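Local coordinates for protein branched-chain phosphotransacylase (Enterococcus faecalis, PDB 1YCO) that probably transfers branched-chain acyl groups between coenzyme A and phosphate, at residues D118-A124 against V218-D222. Numbering follows the deposited sequence.
Sequences DCAMNIA and VPTID
With CG1 trans to its own carbonyl carbon (chi1 -78°) and the chain then extended (chi2 -176°), Ile-221 drives CD1 into the curve of 118-124, where CD1 lies 3.4 Å from Ala-120 C. CG1 passes close to Asn-122 O (3.2 Å), while the other branch, CG2, rests 3.7 Å from Cys-119 O. A branched side chain suits this place because its two arms meet two sides of the turning backbone, whose run from Cys-119 to Asn-122 forms the wall that Ile-221 packs against. Ile-123 adds an apolar flank, its CG1 4.2 Å from Ile-221 CD1, and Val-218 brings CG2 up to Asp-118 O.

The polar link is the backbone bond from Ile-221 N to Ile-123 O, 3.1 Å long and nearly straight (165°). Thr-220 occupies the N-cap, so Ile-123 O serves an amide of the helix's first turn; it also accepts from a water that donates in turn to Asp-222 OD2. Within the loop, Asn-122 ND2 faces Asp-118 OD1, which lies near the amide plane, but the modelled separation is too short to be taken literally.

Asp-118 OD2 and Asn-122 ND2 are bonded to His-102 N and Leu-100 O, fastening the loop to the start of strand 101-107. Asp-222 OD1 reaches Ala-156 N and Ser-166 OG of the second subunit. The contact thus joins the loop between strand 113-117 and helix 127-143 to the connection from the adjacent parallel strand 215-217 into helix 221-234.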
ATOM      1  N   ASP A 118      -4.874   1.211  11.462  1.00 40.62           N
ATOM      2  CA  ASP A 118      -3.895   2.215  11.714  1.00 40.46           C
ATOM      3  C   ASP A 118      -3.114   2.823  10.588  1.00 38.81           C
ATOM      4  O   ASP A 118      -1.918   2.631  10.464  1.00 36.70           O
ATOM      5  CB  ASP A 118      -3.002   1.794  12.853  1.00 44.34           C
ATOM      6  CG  ASP A 118      -2.957   2.859  13.933  1.00 48.81           C
ATOM      7  OD1 ASP A 118      -2.218   2.669  14.927  1.00 55.50           O
ATOM      8  OD2 ASP A 118      -3.663   3.889  13.761  1.00 42.11           O
ATOM      9  N   CYS A 119      -3.829   3.625   9.806  1.00 38.73           N
ATOM     10  CA  CYS A 119      -3.248   4.349   8.697  1.00 39.98           C
ATOM     11  C   CYS A 119      -3.457   5.856   8.882  1.00 39.44           C
ATOM     12  O   CYS A 119      -3.563   6.597   7.899  1.00 39.90           O
ATOM     13  CB  CYS A 119      -3.885   3.881   7.405  1.00 42.94           C
ATOM     14  SG  CYS A 119      -5.637   3.531   7.540  1.00 49.53           S
ATOM     15  N   ALA A 120      -3.514   6.300  10.143  1.00 38.71           N
ATOM     16  CA  ALA A 120      -3.706   7.717  10.475  1.00 39.65           C
ATOM     17  C   ALA A 120      -3.190   8.160  11.849  1.00 40.72           C
ATOM     18  O   ALA A 120      -2.777   9.311  12.011  1.00 43.30           O
ATOM     19  CB  ALA A 120      -5.189   8.086  10.362  1.00 40.42           C
ATOM     20  N   MET A 121      -3.206   7.266  12.833  1.00 41.76           N
ATOM     21  CA  MET A 121      -2.773   7.623  14.184  1.00 43.10           C
ATOM     22  C   MET A 121      -1.324   7.291  14.561  1.00 44.04           C
ATOM     23  O   MET A 121      -0.498   8.186  14.739  1.00 45.54           O
ATOM     24  CB  MET A 121      -3.696   6.984  15.231  1.00 44.63           C
ATOM     25  CG  MET A 121      -5.118   7.537  15.299  1.00 48.23           C
ATOM     26  SD  MET A 121      -5.237   9.299  15.791  1.00 50.11           S
ATOM     27  CE  MET A 121      -4.887   9.186  17.534  1.00 48.02           C
ATOM     28  N   ASN A 122      -1.021   6.006  14.701  1.00 40.21           N
ATOM     29  CA  ASN A 122       0.310   5.583  15.095  1.00 37.93           C
ATOM     30  C   ASN A 122       1.262   5.411  13.923  1.00 37.17           C
ATOM     31  O   ASN A 122       1.139   4.477  13.144  1.00 38.54           O
ATOM     32  CB  ASN A 122       0.178   4.299  15.914  1.00 36.86           C
ATOM     33  CG  ASN A 122      -0.744   4.485  17.125  1.00 36.83           C
ATOM     34  OD1 ASN A 122      -0.324   4.987  18.167  1.00 37.26           O
ATOM     35  ND2 ASN A 122      -2.014   4.115  16.972  1.00 31.97           N
ATOM     36  N   ILE A 123       2.226   6.319  13.817  1.00 36.70           N
ATOM     37  CA  ILE A 123       3.194   6.303  12.729  1.00 35.47           C
ATOM     38  C   ILE A 123       3.943   5.003  12.472  1.00 34.11           C
ATOM     39  O   ILE A 123       3.899   4.459  11.367  1.00 35.40           O
ATOM     40  CB  ILE A 123       4.236   7.397  12.912  1.00 36.39           C
ATOM     41  CG1 ILE A 123       3.539   8.757  12.972  1.00 37.53           C
ATOM     42  CG2 ILE A 123       5.253   7.354  11.735  1.00 37.66           C
ATOM     43  CD1 ILE A 123       4.474   9.902  13.346  1.00 39.83           C
ATOM     44  N   ALA A 124       4.642   4.518  13.485  1.00 32.12           N
ATOM     45  CA  ALA A 124       5.426   3.299  13.339  1.00 32.02           C
ATOM     46  C   ALA A 124       5.422   2.542  14.659  1.00 32.22           C
ATOM     47  O   ALA A 124       6.443   2.416  15.325  1.00 30.41           O
ATOM     48  CB  ALA A 124       6.851   3.653  12.933  1.00 30.34           C
ATOM     49  N   VAL A 218      -1.344  -3.365   9.656  1.00 21.24           N
ATOM     50  CA  VAL A 218      -0.141  -2.916   8.962  1.00 25.04           C
ATOM     51  C   VAL A 218       0.943  -2.499   9.943  1.00 25.13           C
ATOM     52  O   VAL A 218       0.671  -2.262  11.109  1.00 26.33           O
ATOM     53  CB  VAL A 218      -0.440  -1.728   8.038  1.00 19.59           C
ATOM     54  CG1 VAL A 218      -1.438  -2.156   6.964  1.00 17.48           C
ATOM     55  CG2 VAL A 218      -0.992  -0.572   8.861  1.00 20.04           C
ATOM     56  N   PRO A 219       2.196  -2.400   9.468  1.00 26.01           N
ATOM     57  CA  PRO A 219       3.341  -2.012  10.308  1.00 28.79           C
ATOM     58  C   PRO A 219       3.457  -0.507  10.512  1.00 28.97           C
ATOM     59  O   PRO A 219       3.877  -0.044  11.570  1.00 31.00           O
ATOM     60  CB  PRO A 219       4.557  -2.524   9.518  1.00 25.79           C
ATOM     61  CG  PRO A 219       4.008  -3.438   8.489  1.00 24.13           C
ATOM     62  CD  PRO A 219       2.662  -2.866   8.148  1.00 26.48           C
ATOM     63  N   THR A 220       3.090   0.245   9.482  1.00 27.38           N
ATOM     64  CA  THR A 220       3.226   1.684   9.527  1.00 28.93           C
ATOM     65  C   THR A 220       2.080   2.409   8.829  1.00 30.13           C
ATOM     66  O   THR A 220       1.373   1.832   7.997  1.00 29.60           O
ATOM     67  CB  THR A 220       4.547   2.106   8.853  1.00 28.88           C
ATOM     68  OG1 THR A 220       4.482   1.815   7.450  1.00 30.16           O
ATOM     69  CG2 THR A 220       5.717   1.345   9.457  1.00 27.17           C
ATOM     70  N   ILE A 221       1.916   3.686   9.161  1.00 28.24           N
ATOM     71  CA  ILE A 221       0.872   4.485   8.547  1.00 28.45           C
ATOM     72  C   ILE A 221       1.034   4.485   7.012  1.00 26.68           C
ATOM     73  O   ILE A 221       0.042   4.447   6.294  1.00 28.69           O
ATOM     74  CB  ILE A 221       0.865   5.951   9.139  1.00 28.65           C
ATOM     75  CG1 ILE A 221       0.200   5.942  10.515  1.00 30.63           C
ATOM     76  CG2 ILE A 221       0.084   6.907   8.238  1.00 29.28           C
ATOM     77  CD1 ILE A 221       0.058   7.310  11.149  1.00 30.68           C
ATOM     78  N   ASP A 222       2.270   4.502   6.516  1.00 26.70           N
ATOM     79  CA  ASP A 222       2.498   4.491   5.070  1.00 27.96           C
ATOM     80  C   ASP A 222       1.861   3.281   4.381  1.00 26.61           C
ATOM     81  O   ASP A 222       1.210   3.413   3.342  1.00 27.70           O
ATOM     82  CB  ASP A 222       3.993   4.534   4.754  1.00 28.15           C
ATOM     83  CG  ASP A 222       4.609   5.891   5.073  1.00 33.55           C
ATOM     84  OD1 ASP A 222       4.158   6.911   4.506  1.00 34.50           O
ATOM     85  OD2 ASP A 222       5.538   5.949   5.903  1.00 36.11           O
TER
HETATM   86  O   HOH W   1       4.955   5.454   8.642  1.00 35.44           O